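Metallocarboxypeptidase (Trypanosoma cruzi, PDB 3DWC) probably removes single amino acids from the C-terminal end of peptides with broad specificity, sparing proline, as a metal-dependent carboxypeptidase of the M32 family. Local coordinates at residues W223-D228 / Y274-G279; L215-M220 / G230-S235; K15-G20 / S243-R248. All coordinates share one frame; numbering follows the deposited sequence.

Interaction 1. Residues W223-D228 / Y274-G279. With GLY (glycine), chain O.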
loop_
_atom_site.group_PDB
_atom_site.type_symbol
_atom_site.label_atom_id
_atom_site.label_comp_id
_atom_site.label_asym_id
_atom_site.label_seq_id
_atom_site.Cartn_x
_atom_site.Cartn_y
_atom_site.Cartn_z
ATOM N N TRP B 223 -19.131 16.057 -5.861
ATOM C CA TRP B 223 -19.726 15.177 -4.835
ATOM C C TRP B 223 -19.159 15.361 -3.407
ATOM O O TRP B 223 -19.459 14.587 -2.495
ATOM C CB TRP B 223 -19.633 13.702 -5.266
ATOM C CG TRP B 223 -20.904 13.219 -5.843
ATOM C CD1 TRP B 223 -21.856 12.494 -5.215
ATOM C CD2 TRP B 223 -21.325 13.338 -7.205
ATOM N NE1 TRP B 223 -22.873 12.182 -6.083
ATOM C CE2 TRP B 223 -22.566 12.692 -7.315
ATOM C CE3 TRP B 223 -20.768 13.922 -8.343
ATOM C CZ2 TRP B 223 -23.267 12.658 -8.476
ATOM C CZ3 TRP B 223 -21.486 13.889 -9.497
ATOM C CH2 TRP B 223 -22.711 13.250 -9.565
ATOM N N LYS B 224 -18.302 16.360 -3.249
ATOM C CA LYS B 224 -17.647 16.699 -1.986
ATOM C C LYS B 224 -16.866 15.532 -1.414
ATOM O O LYS B 224 -16.756 15.368 -0.218
ATOM C CB LYS B 224 -18.660 17.318 -1.030
ATOM C CG LYS B 224 -19.489 18.358 -1.756
ATOM C CD LYS B 224 -20.298 19.186 -0.860
ATOM C CE LYS B 224 -21.304 20.037 -1.675
ATOM N NZ LYS B 224 -20.706 21.199 -2.518
ATOM N N PHE B 225 -16.272 14.723 -2.296
ATOM C CA PHE B 225 -15.252 13.757 -1.869
ATOM C C PHE B 225 -14.151 14.450 -1.010
ATOM O O PHE B 225 -13.557 15.500 -1.343
ATOM C CB PHE B 225 -14.686 13.005 -3.078
ATOM C CG PHE B 225 -13.775 11.842 -2.735
ATOM C CD1 PHE B 225 -14.260 10.556 -2.646
ATOM C CD2 PHE B 225 -12.419 12.026 -2.606
ATOM C CE1 PHE B 225 -13.412 9.518 -2.372
ATOM C CE2 PHE B 225 -11.589 11.005 -2.309
ATOM C CZ PHE B 225 -12.067 9.747 -2.193
ATOM N N ASP B 226 -13.909 13.876 0.154
ATOM C CA ASP B 226 -12.823 14.368 0.983
ATOM C C ASP B 226 -11.465 13.788 0.518
ATOM O O ASP B 226 -11.163 12.631 0.767
ATOM C CB ASP B 226 -13.094 13.988 2.431
ATOM C CG ASP B 226 -12.049 14.548 3.395
ATOM O OD1 ASP B 226 -11.153 15.332 2.979
ATOM O OD2 ASP B 226 -12.155 14.172 4.572
ATOM N N PHE B 227 -10.675 14.582 -0.190
ATOM C CA PHE B 227 -9.371 14.124 -0.701
ATOM C C PHE B 227 -8.274 14.073 0.365
ATOM O O PHE B 227 -7.200 13.577 0.128
ATOM C CB PHE B 227 -8.925 15.005 -1.848
ATOM C CG PHE B 227 -9.556 14.618 -3.199
ATOM C CD1 PHE B 227 -10.563 15.370 -3.759
ATOM C CD2 PHE B 227 -9.135 13.494 -3.852
ATOM C CE1 PHE B 227 -11.112 15.023 -4.974
ATOM C CE2 PHE B 227 -9.651 13.144 -5.063
ATOM C CZ PHE B 227 -10.648 13.909 -5.624
ATOM N N ASP B 228 -8.546 14.596 1.553
ATOM C CA ASP B 228 -7.640 14.393 2.667
ATOM C C ASP B 228 -7.930 13.072 3.386
ATOM O O ASP B 228 -7.267 12.751 4.372
ATOM C CB ASP B 228 -7.739 15.559 3.647
ATOM C CG ASP B 228 -7.054 16.808 3.117
ATOM O OD1 ASP B 228 -7.599 17.874 3.310
ATOM O OD2 ASP B 228 -5.984 16.727 2.502
ATOM N N TYR B 274 -20.586 6.834 0.979
ATOM C CA TYR B 274 -21.129 5.979 2.025
ATOM C C TYR B 274 -20.023 5.587 3.013
ATOM O O TYR B 274 -20.151 5.820 4.241
ATOM C CB TYR B 274 -21.814 4.764 1.403
ATOM C CG TYR B 274 -22.707 3.892 2.271
ATOM C CD1 TYR B 274 -23.041 4.209 3.583
ATOM C CD2 TYR B 274 -23.252 2.754 1.738
ATOM C CE1 TYR B 274 -23.933 3.345 4.342
ATOM C CE2 TYR B 274 -24.092 1.895 2.479
ATOM C CZ TYR B 274 -24.433 2.218 3.772
ATOM O OH TYR B 274 -25.277 1.386 4.458
ATOM N N GLU B 275 -18.926 5.048 2.472
ATOM C CA GLU B 275 -17.773 4.643 3.278
ATOM C C GLU B 275 -17.191 5.800 4.118
ATOM O O GLU B 275 -16.917 5.607 5.322
ATOM C CB GLU B 275 -16.707 3.977 2.392
ATOM C CG GLU B 275 -17.177 2.640 1.778
ATOM C CD GLU B 275 -17.382 1.556 2.841
ATOM O OE1 GLU B 275 -18.315 0.725 2.748
ATOM O OE2 GLU B 275 -16.607 1.544 3.802
ATOM N N GLN B 276 -17.067 7.009 3.538
ATOM C CA GLN B 276 -16.427 8.133 4.225
ATOM C C GLN B 276 -17.289 8.711 5.314
ATOM O O GLN B 276 -16.782 9.452 6.179
ATOM C CB GLN B 276 -16.092 9.302 3.250
ATOM C CG GLN B 276 -14.968 8.998 2.272
ATOM C CD GLN B 276 -14.404 10.242 1.617
ATOM O OE1 GLN B 276 -15.142 11.223 1.300
ATOM N NE2 GLN B 276 -13.068 10.252 1.468
ATOM N N ASN B 277 -18.600 8.460 5.222
ATOM C CA ASN B 277 -19.545 8.976 6.175
ATOM C C ASN B 277 -20.296 7.925 6.955
ATOM O O ASN B 277 -21.329 8.242 7.562
ATOM C CB ASN B 277 -20.517 9.907 5.476
ATOM C CG ASN B 277 -19.819 11.090 4.898
ATOM O OD1 ASN B 277 -19.548 12.048 5.617
ATOM N ND2 ASN B 277 -19.451 11.008 3.622
ATOM N N CYS B 278 -19.757 6.713 7.009
ATOM C CA CYS B 278 -20.468 5.613 7.637
ATOM C C CYS B 278 -20.487 5.786 9.146
ATOM O O CYS B 278 -19.440 5.875 9.773
ATOM C CB CYS B 278 -19.873 4.247 7.226
ATOM S SG CYS B 278 -20.988 2.867 7.574
ATOM N N GLY B 279 -21.675 5.827 9.740
ATOM C CA GLY B 279 -21.790 5.721 11.195
ATOM C C GLY B 279 -22.223 4.358 11.693
ATOM O O GLY B 279 -22.243 3.406 10.957
HETATM N N GLY O . -23.669 21.975 -2.463
HETATM C CA GLY O . -23.265 23.046 -1.510
HETATM C C GLY O . -23.735 22.875 -0.077
HETATM O O GLY O . -22.925 22.608 0.831
#

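Interaction 2. Residues L215-M220 / G230-S235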
loop_
_atom_site.group_PDB
_atom_site.type_symbol
_atom_site.label_atom_id
_atom_site.label_comp_id
_atom_site.label_asym_id
_atom_site.label_seq_id
_atom_site.Cartn_x
_atom_site.Cartn_y
_atom_site.Cartn_z
ATOM N N LEU B 215 -11.092 16.160 -15.154
ATOM C CA LEU B 215 -12.551 16.209 -15.158
ATOM C C LEU B 215 -13.199 15.307 -14.099
ATOM O O LEU B 215 -14.161 15.696 -13.408
ATOM C CB LEU B 215 -13.089 15.859 -16.542
ATOM C CG LEU B 215 -14.593 16.049 -16.740
ATOM C CD1 LEU B 215 -15.075 17.513 -16.475
ATOM C CD2 LEU B 215 -14.996 15.612 -18.085
ATOM N N CYS B 216 -12.665 14.109 -13.976
ATOM C CA CYS B 216 -13.106 13.172 -12.966
ATOM C C CYS B 216 -12.917 13.730 -11.550
ATOM O O CYS B 216 -13.833 13.644 -10.735
ATOM C CB CYS B 216 -12.364 11.851 -13.150
ATOM S SG CYS B 216 -12.967 10.827 -14.566
ATOM N N ARG B 217 -11.738 14.269 -11.248
ATOM C CA ARG B 217 -11.489 14.866 -9.942
ATOM C C ARG B 217 -12.422 16.019 -9.705
ATOM O O ARG B 217 -12.792 16.273 -8.570
ATOM C CB ARG B 217 -10.052 15.393 -9.795
ATOM C CG ARG B 217 -9.013 14.300 -9.804
ATOM C CD ARG B 217 -7.573 14.814 -9.607
ATOM N NE ARG B 217 -6.771 13.606 -9.672
ATOM C CZ ARG B 217 -6.488 12.820 -8.633
ATOM N NH1 ARG B 217 -6.844 13.163 -7.389
ATOM N NH2 ARG B 217 -5.794 11.702 -8.859
ATOM N N PHE B 218 -12.720 16.779 -10.765
ATOM C CA PHE B 218 -13.627 17.905 -10.649
ATOM C C PHE B 218 -14.968 17.361 -10.186
ATOM O O PHE B 218 -15.572 17.901 -9.282
ATOM C CB PHE B 218 -13.787 18.670 -11.963
ATOM C CG PHE B 218 -14.866 19.708 -11.907
ATOM C CD1 PHE B 218 -14.660 20.896 -11.247
ATOM C CD2 PHE B 218 -16.109 19.473 -12.476
ATOM C CE1 PHE B 218 -15.669 21.837 -11.157
ATOM C CE2 PHE B 218 -17.103 20.405 -12.404
ATOM C CZ PHE B 218 -16.895 21.592 -11.763
ATOM N N PHE B 219 -15.404 16.242 -10.762
ATOM C CA PHE B 219 -16.658 15.675 -10.341
ATOM C C PHE B 219 -16.636 15.048 -8.976
ATOM O O PHE B 219 -17.617 15.191 -8.229
ATOM C CB PHE B 219 -17.317 14.827 -11.418
ATOM C CG PHE B 219 -17.953 15.658 -12.499
ATOM C CD1 PHE B 219 -19.224 16.192 -12.316
ATOM C CD2 PHE B 219 -17.288 15.919 -13.695
ATOM C CE1 PHE B 219 -19.824 16.980 -13.323
ATOM C CE2 PHE B 219 -17.875 16.661 -14.681
ATOM C CZ PHE B 219 -19.146 17.207 -14.500
ATOM N N MET B 220 -15.506 14.460 -8.581
ATOM C CA MET B 220 -15.366 14.037 -7.225
ATOM C C MET B 220 -15.503 15.254 -6.263
ATOM O O MET B 220 -16.121 15.123 -5.202
ATOM C CB MET B 220 -14.034 13.332 -7.034
ATOM C CG MET B 220 -13.977 12.014 -7.799
ATOM S SD MET B 220 -12.416 11.188 -7.687
ATOM C CE MET B 220 -12.444 10.527 -6.007
ATOM N N GLY B 230 -8.912 10.131 1.241
ATOM C CA GLY B 230 -9.120 9.217 0.140
ATOM C C GLY B 230 -8.308 9.590 -1.085
ATOM O O GLY B 230 -7.589 10.594 -1.072
ATOM N N ARG B 231 -8.374 8.745 -2.117
ATOM C CA ARG B 231 -7.565 8.959 -3.304
ATOM C C ARG B 231 -8.322 8.578 -4.551
ATOM O O ARG B 231 -9.268 7.795 -4.453
ATOM C CB ARG B 231 -6.297 8.096 -3.251
ATOM C CG ARG B 231 -5.262 8.447 -2.218
ATOM C CD ARG B 231 -4.062 7.444 -2.415
ATOM N NE ARG B 231 -3.483 7.633 -3.745
ATOM C CZ ARG B 231 -2.575 8.562 -4.040
ATOM N NH1 ARG B 231 -2.026 9.290 -3.094
ATOM N NH2 ARG B 231 -2.124 8.683 -5.293
ATOM N N LEU B 232 -7.892 9.110 -5.704
ATOM C CA LEU B 232 -8.223 8.541 -7.035
ATOM C C LEU B 232 -6.966 8.030 -7.755
ATOM O O LEU B 232 -6.017 8.738 -7.874
ATOM C CB LEU B 232 -8.924 9.583 -7.954
ATOM C CG LEU B 232 -9.189 9.216 -9.423
ATOM C CD1 LEU B 232 -10.222 8.115 -9.538
ATOM C CD2 LEU B 232 -9.600 10.404 -10.326
ATOM N N ASP B 233 -6.997 6.823 -8.293
ATOM C CA ASP B 233 -5.830 6.272 -9.044
ATOM C C ASP B 233 -6.340 5.429 -10.212
ATOM O O ASP B 233 -7.516 5.456 -10.494
ATOM C CB ASP B 233 -4.968 5.409 -8.108
ATOM C CG ASP B 233 -4.287 6.225 -7.048
ATOM O OD1 ASP B 233 -3.344 6.983 -7.389
ATOM O OD2 ASP B 233 -4.711 6.149 -5.880
ATOM N N VAL B 234 -5.454 4.655 -10.854
ATOM C CA VAL B 234 -5.773 3.825 -12.034
ATOM C C VAL B 234 -5.628 2.302 -11.726
ATOM O O VAL B 234 -4.692 1.882 -11.055
ATOM C CB VAL B 234 -4.891 4.262 -13.198
ATOM C CG1 VAL B 234 -5.029 3.325 -14.403
ATOM C CG2 VAL B 234 -5.234 5.706 -13.593
ATOM N N SER B 235 -6.625 1.509 -12.109
ATOM C CA SER B 235 -6.521 0.045 -12.145
ATOM C C SER B 235 -7.233 -0.496 -13.386
ATOM O O SER B 235 -7.925 0.247 -14.069
ATOM C CB SER B 235 -7.051 -0.644 -10.886
ATOM O OG SER B 235 -8.465 -0.498 -10.711
HETATM O O HOH W 1 -5.848 11.122 -5.282
#

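Interaction 3. Residues K15-G20 / S243-R248. With GOL (glycerol), chain C.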
loop_
_atom_site.group_PDB
_atom_site.type_symbol
_atom_site.label_atom_id
_atom_site.label_comp_id
_atom_site.label_asym_id
_atom_site.label_seq_id
_atom_site.Cartn_x
_atom_site.Cartn_y
_atom_site.Cartn_z
ATOM N N LYS B 15 -9.364 -5.196 17.356
ATOM C CA LYS B 15 -8.186 -5.926 16.893
ATOM C C LYS B 15 -8.360 -6.360 15.448
ATOM O O LYS B 15 -7.505 -6.062 14.605
ATOM C CB LYS B 15 -7.923 -7.123 17.818
ATOM C CG LYS B 15 -6.554 -7.657 17.789
ATOM C CD LYS B 15 -6.150 -8.323 19.099
ATOM C CE LYS B 15 -7.124 -9.439 19.514
ATOM N NZ LYS B 15 -6.485 -10.547 20.350
ATOM N N LEU B 16 -9.473 -7.039 15.167
ATOM C CA LEU B 16 -9.816 -7.493 13.812
ATOM C C LEU B 16 -9.871 -6.369 12.788
ATOM O O LEU B 16 -9.376 -6.525 11.680
ATOM C CB LEU B 16 -11.166 -8.238 13.818
ATOM C CG LEU B 16 -11.187 -9.612 14.503
ATOM C CD1 LEU B 16 -12.632 -10.114 14.639
ATOM C CD2 LEU B 16 -10.213 -10.692 13.785
ATOM N N TYR B 17 -10.456 -5.235 13.169
ATOM C CA TYR B 17 -10.514 -4.015 12.341
ATOM C C TYR B 17 -9.096 -3.572 11.970
ATOM O O TYR B 17 -8.816 -3.269 10.804
ATOM C CB TYR B 17 -11.276 -2.915 13.087
ATOM C CG TYR B 17 -11.528 -1.646 12.319
ATOM C CD1 TYR B 17 -12.579 -1.545 11.441
ATOM C CD2 TYR B 17 -10.700 -0.535 12.480
ATOM C CE1 TYR B 17 -12.827 -0.344 10.737
ATOM C CE2 TYR B 17 -10.910 0.636 11.762
ATOM C CZ TYR B 17 -11.988 0.738 10.909
ATOM O OH TYR B 17 -12.216 1.915 10.192
ATOM N N ARG B 18 -8.175 -3.636 12.916
ATOM C CA ARG B 18 -6.806 -3.236 12.634
ATOM C C ARG B 18 -6.131 -4.146 11.671
ATOM O O ARG B 18 -5.386 -3.694 10.792
ATOM C CB ARG B 18 -5.948 -3.198 13.901
ATOM C CG ARG B 18 -6.346 -2.198 14.963
ATOM C CD ARG B 18 -6.847 -0.887 14.404
ATOM N NE ARG B 18 -7.286 -0.003 15.505
ATOM C CZ ARG B 18 -7.824 1.190 15.306
ATOM N NH1 ARG B 18 -8.005 1.631 14.078
ATOM N NH2 ARG B 18 -8.209 1.941 16.342
ATOM N N TYR B 19 -6.362 -5.442 11.830
ATOM C CA TYR B 19 -5.781 -6.399 10.906
ATOM C C TYR B 19 -6.417 -6.239 9.522
ATOM O O TYR B 19 -5.743 -6.376 8.500
ATOM C CB TYR B 19 -5.991 -7.813 11.403
ATOM C CG TYR B 19 -5.369 -8.184 12.744
ATOM C CD1 TYR B 19 -4.102 -7.759 13.107
ATOM C CD2 TYR B 19 -6.022 -9.070 13.609
ATOM C CE1 TYR B 19 -3.493 -8.173 14.349
ATOM C CE2 TYR B 19 -5.428 -9.493 14.823
ATOM C CZ TYR B 19 -4.170 -9.013 15.190
ATOM O OH TYR B 19 -3.586 -9.403 16.405
ATOM N N GLY B 20 -7.711 -5.918 9.487
ATOM C CA GLY B 20 -8.443 -5.713 8.228
ATOM C C GLY B 20 -7.940 -4.514 7.463
ATOM O O GLY B 20 -7.845 -4.543 6.232
ATOM N N SER B 243 -9.893 1.635 3.185
ATOM C CA SER B 243 -10.550 1.735 4.470
ATOM C C SER B 243 -11.379 3.019 4.596
ATOM O O SER B 243 -11.205 3.982 3.830
ATOM C CB SER B 243 -9.473 1.716 5.552
ATOM O OG SER B 243 -8.856 0.440 5.645
ATOM N N LYS B 244 -12.298 3.032 5.544
ATOM C CA LYS B 244 -13.237 4.172 5.714
ATOM C C LYS B 244 -12.585 5.534 5.973
ATOM O O LYS B 244 -13.098 6.595 5.562
ATOM C CB LYS B 244 -14.236 3.866 6.826
ATOM C CG LYS B 244 -15.166 2.709 6.477
ATOM C CD LYS B 244 -16.348 2.657 7.452
ATOM C CE LYS B 244 -16.871 1.235 7.675
ATOM N NZ LYS B 244 -17.373 0.614 6.431
ATOM N N GLU B 245 -11.471 5.507 6.686
ATOM C CA GLU B 245 -10.651 6.707 6.922
ATOM C C GLU B 245 -9.782 7.114 5.733
ATOM O O GLU B 245 -9.133 8.165 5.765
ATOM C CB GLU B 245 -9.736 6.498 8.158
ATOM C CG GLU B 245 -10.458 5.963 9.381
ATOM C CD GLU B 245 -10.505 4.456 9.480
ATOM O OE1 GLU B 245 -10.881 4.000 10.584
ATOM O OE2 GLU B 245 -10.188 3.726 8.487
ATOM N N ASP B 246 -9.755 6.290 4.685
ATOM C CA ASP B 246 -8.785 6.437 3.638
ATOM C C ASP B 246 -9.346 5.664 2.463
ATOM O O ASP B 246 -8.898 4.568 2.167
ATOM C CB ASP B 246 -7.425 5.887 4.154
ATOM C CG ASP B 246 -6.284 6.091 3.173
ATOM O OD1 ASP B 246 -6.566 6.375 1.968
ATOM O OD2 ASP B 246 -5.092 5.923 3.608
ATOM N N VAL B 247 -10.362 6.243 1.798
ATOM C CA VAL B 247 -11.142 5.523 0.791
ATOM C C VAL B 247 -10.514 5.797 -0.570
ATOM O O VAL B 247 -10.334 6.936 -0.936
ATOM C CB VAL B 247 -12.631 5.967 0.779
ATOM C CG1 VAL B 247 -13.428 5.221 -0.429
ATOM C CG2 VAL B 247 -13.236 5.714 2.086
ATOM N N ARG B 248 -10.154 4.747 -1.282
ATOM C CA ARG B 248 -9.357 4.820 -2.472
ATOM C C ARG B 248 -10.135 4.134 -3.614
ATOM O O ARG B 248 -10.377 2.924 -3.578
ATOM C CB ARG B 248 -7.982 4.141 -2.260
ATOM C CG ARG B 248 -7.210 4.774 -1.109
ATOM C CD ARG B 248 -5.766 4.343 -1.055
ATOM N NE ARG B 248 -5.105 4.946 0.101
ATOM C CZ ARG B 248 -3.836 4.732 0.395
ATOM N NH1 ARG B 248 -3.118 3.951 -0.375
ATOM N NH2 ARG B 248 -3.310 5.221 1.503
HETATM C C1 GOL C . -10.864 5.849 15.157
HETATM O O1 GOL C . -11.342 5.436 16.411
HETATM C C2 GOL C . -9.711 4.941 14.750
HETATM O O2 GOL C . -8.529 5.196 15.475
HETATM C C3 GOL C . -9.435 5.145 13.280
HETATM O O3 GOL C . -9.367 3.875 12.699
HETATM O O HOH W 2 -12.377 0.727 7.424
#

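Interaction 1. Residues W223-D228 / Y274-G279
Gln276 turns CG away from its own carbonyl carbon (chi1 -70°) and then runs extended beyond CG, which carries its amide to the backbone of Asp226. Phe225 has CG opposite its backbone N (chi1 -171°), and this brings one ring face against the NE2 end of the amide. The amide of Gln276 then acts as a clamp with two bonds on one residue. Gln276 OE1 accepts from Asp226 N at 3.1 Å, in the carbonyl plane and on a lone pair. Gln276 NE2 donates to Asp226 O, also at 3.1 Å, with the oxygen close to the amide plane. Both bonds are nearly straight, so together they fix which end of the amide carries oxygen. Gln276 NE2 also sits over one face of the Phe225 ring, toward the rim and 3.8 Å from Phe225 CZ. Ring and amide planes are 22° apart, so the amide lies at a shallow tilt to the ring.

The clamp joins the end of helix 259-276, the helix of the HExxH motif, to the loop after helix 209-222. That earlier helix closes in a Schellman motif with Lys224 as its C-prime residue. Further on, Asp226 forms an Asx turn: Asp226 OD1 accepts from Asp228 N at 3.1 Å, met from above the carboxylate plane. Its OD2 makes a salt bridge to Lys37 of the second subunit, which ties the loop to the dimer partner. The end of the Lys224 side chain leads away from Gln276, and Lys224 NZ lies 3.1 Å from the N of the bound glycine. Asp454 is hydrogen-bonded to that same glycine.

Interaction 2. Residues L215-M220 / G230-S235
Leu232 sends its side chain from strand 230-234, the outermost strand of the small mixed sheet within the chain, onto helix 209-222. The helix packs against the strand, and the segments run roughly antiparallel at 156°. Leu232 has CG opposite its backbone N (chi1 173°), which lays CD2 between Cys216, Arg217 and Met220. Leu232 CD2 is 4.2 Å from Cys216 CB and 4.0 Å from Arg217 CG. The Met220 chain bends only at its last torsion (chi3 75°), and Met220 SD rests 3.9 Å from Leu232 CB. Val265 of helix 259-276 touches Cys216 and Met220, so this apolar patch reaches the helix that carries the metal-binding histidines.

Arg217 stays extended from CG to NE and passes over Leu232 to the strand backbone. One face of its guanidinium lies over the leucine side chain. Arg217 NH2 makes a weak, bent bond of 3.1 Å to Leu232 O and also a salt bridge to Glu213. Next along the strand, Arg231 grips Asp233 side-on with NE and NH2, using the syn lone pairs of both oxygens. A water in the guanidinium plane of Arg217 accepts from Arg217 NH1 at 3.1 Å and from Leu232 N at 2.9 Å.

Interaction 3. Residues K15-G20 / S243-R248
Glu245 OE1 is gripped by two hydroxyls. Tyr17 OH donates to Glu245 OE1 at 2.5 Å, and glycerol O3 donates to the same OE1 at 2.6 Å. Glu245 stands in a type I beta turn from Ser243 to Asp246, which leads into strand 246-251. Tyr17 is on the long N-terminal helix 3-32, so the contact pins that helix to the turn at the start of the strand.

The two side chains reach each other from opposite directions. Tyr17 holds CG opposite its backbone N (chi1 -175°), and the ring points its hydroxyl at the turn. Glu245 bends at its second torsion (chi2 90°), which brings the carboxylate round to meet it. OE1 lies at the ring edge, near its plane, while the carboxylate plane is turned 71° from the ring. The hydroxyl comes in on the syn side of OE1, though well out of the carboxylate plane. Two short bonds to one oxygen would probably favour the charged form of Glu245.

Arg18 meets the same glycerol hydroxyl and its neighbour. Arg18 NH1 donates to glycerol O3 at 3.0 Å, and its NH2 makes a weak bond to O2. Glycerol O3 therefore links the Arg18 guanidinium to the Glu245 carboxylate; the two charged groups are not in direct contact. The glycerol probably comes from the crystallisation liquor, so this bridge need not exist in solution.

Ala44 of the second subunit packs on Arg18, and Ala41 of that subunit packs on Glu245. The contact therefore borders the dimer interface. Lys244 sends its NZ away to a salt bridge with Glu275. Lys244 N donates to a water at 3.0 Å, and that water in turn donates to Tyr17 OH, also at 3.0 Å.

How the interactions relate
From the N terminus, helix 3-32 comes first. Interaction 3 joins it to residues 243-248, closing a loop of more than 220 residues that holds both segments of interaction 2. Interaction 2 is a short closure, from helix 209-222 to strand 230-234. Interaction 1 starts in the connection between these two elements and ends on helix 259-276, so it crosses both of the others. Strands 230-234 and 246-251 are parallel neighbours, and Arg231 N lies 2.9 Å from Val247 O, a probable hydrogen bond between interactions 2 and 3. Together the contacts tie the small sheet and the loop before it to helices 3-32, 209-222 and 259-276, and all three reach the second subunit.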